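Long-range contacts in ABC transporter, substrate binding protein (Aeropyrum pernix, PDB 3EAF), which probably captures a solute outside the cell membrane and hands it to an ABC transporter for import: residues Asp236-Gln241 with Asn287-Gln292; Ser255-Pro260 with Gly333-Thr338; Lys351-Lys356 with Met366-Ala371. All coordinates share one frame; numbering follows the deposited sequence.

Interaction 1: residues Asp236-Gln241 with Asn287-Gln292; sequences DERSPQ and NLRVVQ
Asp-236 and Arg-289 make the tight, buried half of the contact, with a single carboxylate oxygen taking three N-H bonds. Arg-289 comes side-on and gives two of its nitrogens to that one atom, NE at 2.7 Å and NH2 at 3.0 Å from Asp-236 OD2. They come in on the anti side, tilted somewhat from the carboxylate plane, and the two flat groups stand 72° apart. The syn lone pair of OD2 goes to Arg-238 NH2, while Arg-238 NE and the backbone N of Arg-238 share Asp-236 OD1; the acid lies in this arginine's guanidinium plane, and each oxygen takes one side-chain nitrogen. Two guanidinium groups so near would probably keep the carboxylate ionised. Leu-288 CD2 lies over one face of the Arg-289 guanidinium, toward the rim, and Gln-292 OE1 accepts from Arg-289 NH1 (2.7 Å) in plane, fixing its rotation.

The other half is looser and partly exposed. Glu-237 bends at chi2 (88°), bringing OE2 to 2.9 Å from Leu-288 N, with a weak second bond from the same N-H to OE1. Asn-287 OD1 accepts from Val-290 N at 3.1 Å, the N-cap bond. Both side chains thus serve the first turn of helix 288-304, while Asp-236 and Ser-239 form a capping box at the start of helix 239-243. Helix ends meeting this way fit the interlobe boundary of a periplasmic-binding-protein fold.

Interaction 2: residues Ser255-Pro260 with Gly333-Thr338; sequences SPFIYP and GITADT
Phe-257 and Thr-335 face each other at a single backbone bridge, their CA atoms 4.5 Å apart. Its two bonds lie on the neighbouring residues: Ile-258 N gives a nearly straight one (168°) to Ile-334 O at 2.9 Å, and Ala-336 N a more bent one (134°) to Pro-256 O, also at 2.9 Å. The side chains close in on the Phe-257 ring. Ile-334 CG2 lies at the ring's edge, 3.8 Å from Phe-257 CB, while Thr-335 CG2 meets CD1 of the ring obliquely at 3.8 Å. Pro-256 CB stands over the centre of one face. Both segments appear to be passages between the lobes, consistent with the hinge of type I periplasmic binding proteins, where three segments cross. With OG1 between the backbone N and the carbonyl carbon (chi1 59°), Thr-335 turns the hydroxyl away from the ring to Asp-337 O (2.7 Å) and leaves the methyl for Phe-257. An alanine here removes both branches and would probably open a gap beside the ring and leave the Asp-337 carbonyl without its hydroxyl partner. Within 255-260, Ser-255 OG donates to Phe-257 O at 2.6 Å, spanning Pro-256. Farther out, Ile-334 packs on Val-291 and Val-295 of helix 288-304, and Ile-258 on Phe-353. The side chain of Thr-335 is about 8 Å from that of Tyr-341, a magnesium ligand.

Interaction 3: residues Lys351-Lys356 with Met366-Ala371; sequences KVFIIK and MGKFEA
Val-352 O receives the N-H of Phe-369 at 2.8 Å, the shortest bond between these two strands, and the same pair is closed by Val-352 N giving to Phe-369 O at 2.9 Å. Next along, Phe-353 stands opposite Lys-368 as a non-hydrogen-bonded pair. Beyond it Ile-354 uses both its backbone polar atoms, N giving to Gly-367 O and O accepting from Met-366 N. The backbone angles of Gly-367 suit glycine, because any side chain there would be jammed against the Met-366 carbonyl.

On the face carrying Phe-353 and Lys-368 the two side chains run side by side, pointing the same way. Lys-368 lies fully extended beyond CG, and its CE rests 3.6 Å from Phe-353 CE1, so its methylene groups line the ring while NZ goes on to the carbonyl of Ala-336. Strands 352-357 and 363-369 form a beta hairpin, and the second is an outermost strand of the lobe's mixed sheet, with 352-357 running antiparallel to 251-255 on its inner side.

The face carrying Val-352, Ile-354 and Phe-369 is apolar. Ile-354 CG1 touches CD2 of the Phe-369 ring at 3.5 Å, the two side chains crossing at about a right angle, and CG2 meets Met-366 CG at 3.9 Å. Met-366, a selenomethionine, bends at chi2 (-62°) and chi3 (89°) and brings CE to 3.8 Å from Lys-356 CB. The Phe-369 ring also meets Phe-134 of helix 124-139 edge-to-face. At the far end the Glu-370 side chain passes across Lys-351, its OE1 3.9 Å from Lys-351 CE, while Glu-370 OE2 forms a salt bridge with Arg-350.

Overall arrangement
Interaction 2 is the fully buried member, an apolar cluster tied by backbone bonds where the chain appears to pass between lobes. Interactions 1 and 3 are only partly buried: the first runs on charges and helix capping, the third on strand pairing at the edge of a sheet. Interaction 2 touches both. Leu-288, on the helix that interaction 1 caps, packs against Ser-255 and Tyr-259, joining interactions 1 and 2. Ser-255 O probably hydrogen-bonds Phe-353 N, 2.7 Å away, linking interaction 2 to the inner strand of the hairpin. Interactions 1 and 3 do not meet, their nearest atoms about 6 Å apart, so interaction 2 lies as a common neighbour of both.

Interaction 1: residues Asp236-Gln241 with Asn287-Gln292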
loop_
_atom_site.group_PDB
_atom_site.type_symbol
_atom_site.label_atom_id
_atom_site.label_comp_id
_atom_site.label_asym_id
_atom_site.label_seq_id
_atom_site.Cartn_x
_atom_site.Cartn_y
_atom_site.Cartn_z
ATOM N N ASP A 236 -11.818 1.193 0.647
ATOM C CA ASP A 236 -11.764 2.240 -0.388
ATOM C C ASP A 236 -13.176 2.701 -0.750
ATOM O O ASP A 236 -14.118 2.472 0.021
ATOM C CB ASP A 236 -10.931 1.817 -1.635
ATOM C CG ASP A 236 -11.493 0.589 -2.364
ATOM O OD1 ASP A 236 -12.707 0.553 -2.666
ATOM O OD2 ASP A 236 -10.706 -0.347 -2.660
ATOM N N GLU A 237 -13.313 3.336 -1.915
ATOM C CA GLU A 237 -14.575 3.938 -2.377
ATOM C C GLU A 237 -15.745 2.950 -2.455
ATOM O O GLU A 237 -16.905 3.358 -2.385
ATOM C CB GLU A 237 -14.378 4.618 -3.746
ATOM C CG GLU A 237 -13.412 5.815 -3.737
ATOM C CD GLU A 237 -11.960 5.424 -3.969
ATOM O OE1 GLU A 237 -11.630 4.217 -3.905
ATOM O OE2 GLU A 237 -11.139 6.328 -4.228
ATOM N N ARG A 238 -15.429 1.658 -2.595
ATOM C CA ARG A 238 -16.441 0.592 -2.701
ATOM C C ARG A 238 -16.997 0.149 -1.349
ATOM O O ARG A 238 -18.034 -0.519 -1.286
ATOM C CB ARG A 238 -15.853 -0.628 -3.417
ATOM C CG ARG A 238 -15.570 -0.416 -4.896
ATOM C CD ARG A 238 -14.692 -1.532 -5.447
ATOM N NE ARG A 238 -13.356 -1.509 -4.839
ATOM C CZ ARG A 238 -12.371 -2.365 -5.123
ATOM N NH1 ARG A 238 -12.551 -3.338 -6.008
ATOM N NH2 ARG A 238 -11.200 -2.246 -4.516
ATOM N N SER A 239 -16.312 0.530 -0.272
ATOM C CA SER A 239 -16.624 0.040 1.080
ATOM C C SER A 239 -18.057 0.303 1.565
ATOM O O SER A 239 -18.647 -0.574 2.189
ATOM C CB SER A 239 -15.594 0.546 2.103
ATOM O OG SER A 239 -14.323 -0.047 1.885
ATOM N N PRO A 240 -18.624 1.503 1.292
ATOM C CA PRO A 240 -20.027 1.711 1.692
ATOM C C PRO A 240 -20.976 0.663 1.105
ATOM O O PRO A 240 -21.843 0.137 1.807
ATOM C CB PRO A 240 -20.359 3.093 1.125
ATOM C CG PRO A 240 -19.044 3.780 0.968
ATOM C CD PRO A 240 -18.046 2.706 0.665
ATOM N N GLN A 241 -20.790 0.362 -0.174
ATOM C CA GLN A 241 -21.617 -0.601 -0.892
ATOM C C GLN A 241 -21.315 -2.056 -0.475
ATOM O O GLN A 241 -22.228 -2.871 -0.336
ATOM C CB GLN A 241 -21.444 -0.400 -2.405
ATOM C CG GLN A 241 -21.835 1.018 -2.943
ATOM C CD GLN A 241 -20.841 2.168 -2.600
ATOM O OE1 GLN A 241 -19.642 1.947 -2.353
ATOM N NE2 GLN A 241 -21.357 3.410 -2.607
ATOM N N ASN A 287 -9.697 5.920 -8.864
ATOM C CA ASN A 287 -9.956 5.672 -7.450
ATOM C C ASN A 287 -8.637 5.535 -6.694
ATOM O O ASN A 287 -7.569 5.646 -7.292
ATOM C CB ASN A 287 -10.833 4.421 -7.279
ATOM C CG ASN A 287 -10.252 3.189 -7.977
ATOM O OD1 ASN A 287 -9.073 2.869 -7.833
ATOM N ND2 ASN A 287 -11.083 2.501 -8.740
ATOM N N LEU A 288 -8.715 5.290 -5.387
ATOM C CA LEU A 288 -7.516 5.105 -4.554
ATOM C C LEU A 288 -6.518 4.068 -5.109
ATOM O O LEU A 288 -5.302 4.283 -5.072
ATOM C CB LEU A 288 -7.921 4.726 -3.126
ATOM C CG LEU A 288 -6.798 4.263 -2.195
ATOM C CD1 LEU A 288 -5.842 5.420 -1.883
ATOM C CD2 LEU A 288 -7.370 3.645 -0.922
ATOM N N ARG A 289 -7.029 2.951 -5.624
ATOM C CA ARG A 289 -6.158 1.875 -6.123
ATOM C C ARG A 289 -5.360 2.344 -7.331
ATOM O O ARG A 289 -4.168 2.061 -7.450
ATOM C CB ARG A 289 -6.970 0.617 -6.460
ATOM C CG ARG A 289 -7.848 0.084 -5.314
ATOM C CD ARG A 289 -7.122 0.132 -3.967
ATOM N NE ARG A 289 -8.001 -0.207 -2.849
ATOM C CZ ARG A 289 -7.651 -0.134 -1.573
ATOM N NH1 ARG A 289 -6.435 0.281 -1.233
ATOM N NH2 ARG A 289 -8.522 -0.481 -0.634
ATOM N N VAL A 290 -6.032 3.078 -8.215
ATOM C CA VAL A 290 -5.393 3.737 -9.350
ATOM C C VAL A 290 -4.299 4.702 -8.874
ATOM O O VAL A 290 -3.195 4.709 -9.421
ATOM C CB VAL A 290 -6.440 4.455 -10.247
ATOM C CG1 VAL A 290 -5.767 5.194 -11.413
ATOM C CG2 VAL A 290 -7.461 3.448 -10.784
ATOM N N VAL A 291 -4.594 5.493 -7.846
ATOM C CA VAL A 291 -3.588 6.380 -7.259
ATOM C C VAL A 291 -2.361 5.586 -6.779
ATOM O O VAL A 291 -1.226 5.973 -7.040
ATOM C CB VAL A 291 -4.170 7.227 -6.096
ATOM C CG1 VAL A 291 -3.084 8.086 -5.454
ATOM C CG2 VAL A 291 -5.331 8.098 -6.587
ATOM N N GLN A 292 -2.597 4.466 -6.100
ATOM C CA GLN A 292 -1.517 3.668 -5.512
ATOM C C GLN A 292 -0.556 3.139 -6.564
ATOM O O GLN A 292 0.664 3.108 -6.341
ATOM C CB GLN A 292 -2.082 2.530 -4.648
ATOM C CG GLN A 292 -2.771 3.048 -3.391
ATOM C CD GLN A 292 -3.293 1.960 -2.492
ATOM O OE1 GLN A 292 -4.458 1.603 -2.564
ATOM N NE2 GLN A 292 -2.437 1.437 -1.627
#

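Interaction 2: residues Ser255-Pro260 with Gly333-Thr338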
loop_
_atom_site.group_PDB
_atom_site.type_symbol
_atom_site.label_atom_id
_atom_site.label_comp_id
_atom_site.label_asym_id
_atom_site.label_seq_id
_atom_site.Cartn_x
_atom_site.Cartn_y
_atom_site.Cartn_z
ATOM N N SER A 255 -5.205 5.297 4.856
ATOM C CA SER A 255 -4.580 5.514 3.557
ATOM C C SER A 255 -3.493 6.568 3.667
ATOM O O SER A 255 -3.754 7.670 4.155
ATOM C CB SER A 255 -5.610 5.935 2.506
ATOM O OG SER A 255 -4.974 6.187 1.265
ATOM N N PRO A 256 -2.267 6.236 3.229
ATOM C CA PRO A 256 -1.197 7.237 3.110
ATOM C C PRO A 256 -1.426 8.249 1.972
ATOM O O PRO A 256 -0.730 9.277 1.905
ATOM C CB PRO A 256 0.052 6.389 2.817
ATOM C CG PRO A 256 -0.334 4.969 3.167
ATOM C CD PRO A 256 -1.795 4.891 2.856
ATOM N N PHE A 257 -2.407 7.967 1.113
ATOM C CA PHE A 257 -2.645 8.730 -0.113
ATOM C C PHE A 257 -4.054 9.297 -0.092
ATOM O O PHE A 257 -5.002 8.603 0.299
ATOM C CB PHE A 257 -2.496 7.828 -1.351
ATOM C CG PHE A 257 -1.367 6.833 -1.246
ATOM C CD1 PHE A 257 -0.066 7.202 -1.568
ATOM C CD2 PHE A 257 -1.608 5.533 -0.809
ATOM C CE1 PHE A 257 0.977 6.302 -1.462
ATOM C CE2 PHE A 257 -0.569 4.618 -0.705
ATOM C CZ PHE A 257 0.728 5.006 -1.024
ATOM N N ILE A 258 -4.189 10.551 -0.522
ATOM C CA ILE A 258 -5.495 11.195 -0.644
ATOM C C ILE A 258 -6.342 10.493 -1.716
ATOM O O ILE A 258 -5.819 10.092 -2.762
ATOM C CB ILE A 258 -5.341 12.729 -0.926
ATOM C CG1 ILE A 258 -6.615 13.501 -0.550
ATOM C CG2 ILE A 258 -4.931 13.007 -2.383
ATOM C CD1 ILE A 258 -6.974 13.456 0.942
ATOM N N TYR A 259 -7.628 10.295 -1.433
ATOM C CA TYR A 259 -8.549 9.720 -2.415
ATOM C C TYR A 259 -8.845 10.790 -3.456
ATOM O O TYR A 259 -8.884 11.978 -3.112
ATOM C CB TYR A 259 -9.886 9.338 -1.779
ATOM C CG TYR A 259 -9.922 8.124 -0.876
ATOM C CD1 TYR A 259 -8.778 7.652 -0.227
ATOM C CD2 TYR A 259 -11.132 7.473 -0.636
ATOM C CE1 TYR A 259 -8.840 6.546 0.625
ATOM C CE2 TYR A 259 -11.206 6.378 0.201
ATOM C CZ TYR A 259 -10.061 5.917 0.829
ATOM O OH TYR A 259 -10.159 4.834 1.656
ATOM N N PRO A 260 -9.067 10.386 -4.728
ATOM C CA PRO A 260 -9.490 11.381 -5.728
ATOM C C PRO A 260 -10.690 12.249 -5.286
ATOM O O PRO A 260 -10.687 13.450 -5.536
ATOM C CB PRO A 260 -9.847 10.523 -6.951
ATOM C CG PRO A 260 -8.977 9.315 -6.818
ATOM C CD PRO A 260 -8.927 9.040 -5.320
ATOM N N GLY A 333 1.523 16.295 -3.995
ATOM C CA GLY A 333 0.788 16.436 -2.740
ATOM C C GLY A 333 -0.234 15.343 -2.479
ATOM O O GLY A 333 -1.187 15.552 -1.732
ATOM N N ILE A 334 -0.037 14.177 -3.095
ATOM C CA ILE A 334 -0.940 13.041 -2.904
ATOM C C ILE A 334 -0.706 12.349 -1.566
ATOM O O ILE A 334 -1.663 11.930 -0.901
ATOM C CB ILE A 334 -0.791 11.988 -4.036
ATOM C CG1 ILE A 334 -1.373 12.520 -5.356
ATOM C CG2 ILE A 334 -1.443 10.657 -3.634
ATOM C CD1 ILE A 334 -1.078 11.607 -6.571
ATOM N N THR A 335 0.566 12.221 -1.184
ATOM C CA THR A 335 0.942 11.520 0.050
ATOM C C THR A 335 0.730 12.416 1.280
ATOM O O THR A 335 0.747 13.651 1.169
ATOM C CB THR A 335 2.394 10.958 -0.006
ATOM O OG1 THR A 335 3.335 12.018 -0.228
ATOM C CG2 THR A 335 2.534 9.929 -1.132
ATOM N N ALA A 336 0.520 11.786 2.441
ATOM C CA ALA A 336 0.228 12.500 3.692
ATOM C C ALA A 336 1.409 13.319 4.204
ATOM O O ALA A 336 1.229 14.250 4.982
ATOM C CB ALA A 336 -0.261 11.520 4.777
ATOM N N ASP A 337 2.612 12.967 3.759
ATOM C CA ASP A 337 3.826 13.721 4.067
ATOM C C ASP A 337 4.779 13.508 2.886
ATOM O O ASP A 337 4.596 12.570 2.094
ATOM C CB ASP A 337 4.436 13.211 5.380
ATOM C CG ASP A 337 5.426 14.200 6.028
ATOM O OD1 ASP A 337 5.759 15.251 5.434
ATOM O OD2 ASP A 337 5.880 13.904 7.153
ATOM N N THR A 338 5.770 14.384 2.740
ATOM C CA THR A 338 6.775 14.216 1.697
ATOM C C THR A 338 7.676 13.012 1.979
ATOM O O THR A 338 7.761 12.530 3.119
ATOM C CB THR A 338 7.647 15.473 1.518
ATOM O OG1 THR A 338 8.178 15.865 2.790
ATOM C CG2 THR A 338 6.831 16.623 0.905
#

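Interaction 3: residues Lys351-Lys356 with Met366-Ala371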
loop_
_atom_site.group_PDB
_atom_site.type_symbol
_atom_site.label_atom_id
_atom_site.label_comp_id
_atom_site.label_asym_id
_atom_site.label_seq_id
_atom_site.Cartn_x
_atom_site.Cartn_y
_atom_site.Cartn_z
ATOM N N LYS A 351 3.047 9.573 8.825
ATOM C CA LYS A 351 1.626 9.876 9.008
ATOM C C LYS A 351 0.734 9.330 7.889
ATOM O O LYS A 351 1.209 9.006 6.803
ATOM C CB LYS A 351 1.389 11.369 9.255
ATOM C CG LYS A 351 1.684 12.289 8.094
ATOM C CD LYS A 351 1.453 13.750 8.515
ATOM C CE LYS A 351 2.575 14.270 9.409
ATOM N NZ LYS A 351 2.468 15.757 9.613
ATOM N N VAL A 352 -0.555 9.204 8.195
ATOM C CA VAL A 352 -1.547 8.676 7.262
ATOM C C VAL A 352 -2.834 9.479 7.326
ATOM O O VAL A 352 -3.069 10.199 8.297
ATOM C CB VAL A 352 -1.887 7.187 7.548
ATOM C CG1 VAL A 352 -0.688 6.300 7.269
ATOM C CG2 VAL A 352 -2.415 6.992 8.981
ATOM N N PHE A 353 -3.649 9.367 6.280
ATOM C CA PHE A 353 -5.024 9.854 6.327
ATOM C C PHE A 353 -5.904 8.769 6.931
ATOM O O PHE A 353 -5.633 7.584 6.770
ATOM C CB PHE A 353 -5.547 10.205 4.931
ATOM C CG PHE A 353 -4.771 11.293 4.234
ATOM C CD1 PHE A 353 -4.922 12.631 4.608
ATOM C CD2 PHE A 353 -3.912 10.983 3.181
ATOM C CE1 PHE A 353 -4.216 13.648 3.941
ATOM C CE2 PHE A 353 -3.198 11.988 2.512
ATOM C CZ PHE A 353 -3.348 13.323 2.901
ATOM N N ILE A 354 -6.955 9.181 7.630
ATOM C CA ILE A 354 -7.971 8.256 8.105
ATOM C C ILE A 354 -9.287 8.637 7.453
ATOM O O ILE A 354 -9.651 9.817 7.412
ATOM C CB ILE A 354 -8.106 8.277 9.658
ATOM C CG1 ILE A 354 -6.793 7.836 10.341
ATOM C CG2 ILE A 354 -9.316 7.437 10.113
ATOM C CD1 ILE A 354 -6.409 6.370 10.155
ATOM N N ILE A 355 -9.998 7.632 6.952
ATOM C CA ILE A 355 -11.252 7.841 6.245
ATOM C C ILE A 355 -12.353 7.095 6.975
ATOM O O ILE A 355 -12.180 5.927 7.345
ATOM C CB ILE A 355 -11.162 7.369 4.751
ATOM C CG1 ILE A 355 -10.058 8.131 4.005
ATOM C CG2 ILE A 355 -12.494 7.524 4.025
ATOM C CD1 ILE A 355 -8.687 7.477 4.131
ATOM N N LYS A 356 -13.474 7.774 7.188
ATOM C CA LYS A 356 -14.614 7.179 7.867
ATOM C C LYS A 356 -15.725 6.797 6.899
ATOM O O LYS A 356 -16.069 7.562 5.998
ATOM C CB LYS A 356 -15.177 8.147 8.910
ATOM C CG LYS A 356 -16.337 7.588 9.732
ATOM C CD LYS A 356 -16.868 8.649 10.666
ATOM C CE LYS A 356 -17.991 8.139 11.543
ATOM N NZ LYS A 356 -18.556 9.279 12.341
HETATM N N MSE A 366 -11.232 12.139 7.904
HETATM C CA MSE A 366 -10.959 12.526 9.293
HETATM C C MSE A 366 -9.773 13.474 9.436
HETATM O O MSE A 366 -9.761 14.308 10.345
HETATM C CB MSE A 366 -10.731 11.298 10.191
HETATM C CG MSE A 366 -11.912 10.343 10.299
HETATM SE SE MSE A 366 -13.518 11.148 11.072
HETATM C CE MSE A 366 -14.383 11.856 9.473
ATOM N N GLY A 367 -8.778 13.338 8.556
ATOM C CA GLY A 367 -7.542 14.124 8.644
ATOM C C GLY A 367 -6.284 13.269 8.667
ATOM O O GLY A 367 -6.327 12.078 8.337
ATOM N N LYS A 368 -5.163 13.883 9.050
ATOM C CA LYS A 368 -3.867 13.196 9.130
ATOM C C LYS A 368 -3.556 12.798 10.566
ATOM O O LYS A 368 -3.700 13.606 11.495
ATOM C CB LYS A 368 -2.728 14.079 8.616
ATOM C CG LYS A 368 -2.806 14.462 7.166
ATOM C CD LYS A 368 -1.710 15.450 6.825
ATOM C CE LYS A 368 -1.733 15.780 5.352
ATOM N NZ LYS A 368 -0.668 16.757 4.997
ATOM N N PHE A 369 -3.119 11.554 10.738
ATOM C CA PHE A 369 -2.809 11.009 12.059
ATOM C C PHE A 369 -1.503 10.234 12.061
ATOM O O PHE A 369 -1.104 9.667 11.044
ATOM C CB PHE A 369 -3.973 10.151 12.563
ATOM C CG PHE A 369 -5.241 10.933 12.769
ATOM C CD1 PHE A 369 -5.469 11.607 13.967
ATOM C CD2 PHE A 369 -6.195 11.015 11.760
ATOM C CE1 PHE A 369 -6.635 12.346 14.156
ATOM C CE2 PHE A 369 -7.367 11.755 11.936
ATOM C CZ PHE A 369 -7.587 12.420 13.138
ATOM N N GLU A 370 -0.836 10.231 13.209
ATOM C CA GLU A 370 0.475 9.608 13.347
ATOM C C GLU A 370 0.600 8.950 14.713
ATOM O O GLU A 370 0.130 9.491 15.714
ATOM C CB GLU A 370 1.573 10.663 13.175
ATOM C CG GLU A 370 2.952 10.111 12.852
ATOM C CD GLU A 370 4.023 11.189 12.791
ATOM O OE1 GLU A 370 3.677 12.375 12.607
ATOM O OE2 GLU A 370 5.219 10.853 12.925
ATOM N N ALA A 371 1.235 7.783 14.747
ATOM C CA ALA A 371 1.548 7.103 16.003
ATOM C C ALA A 371 2.522 7.953 16.832
ATOM O O ALA A 371 3.300 8.724 16.256
ATOM C CB ALA A 371 2.142 5.734 15.719
#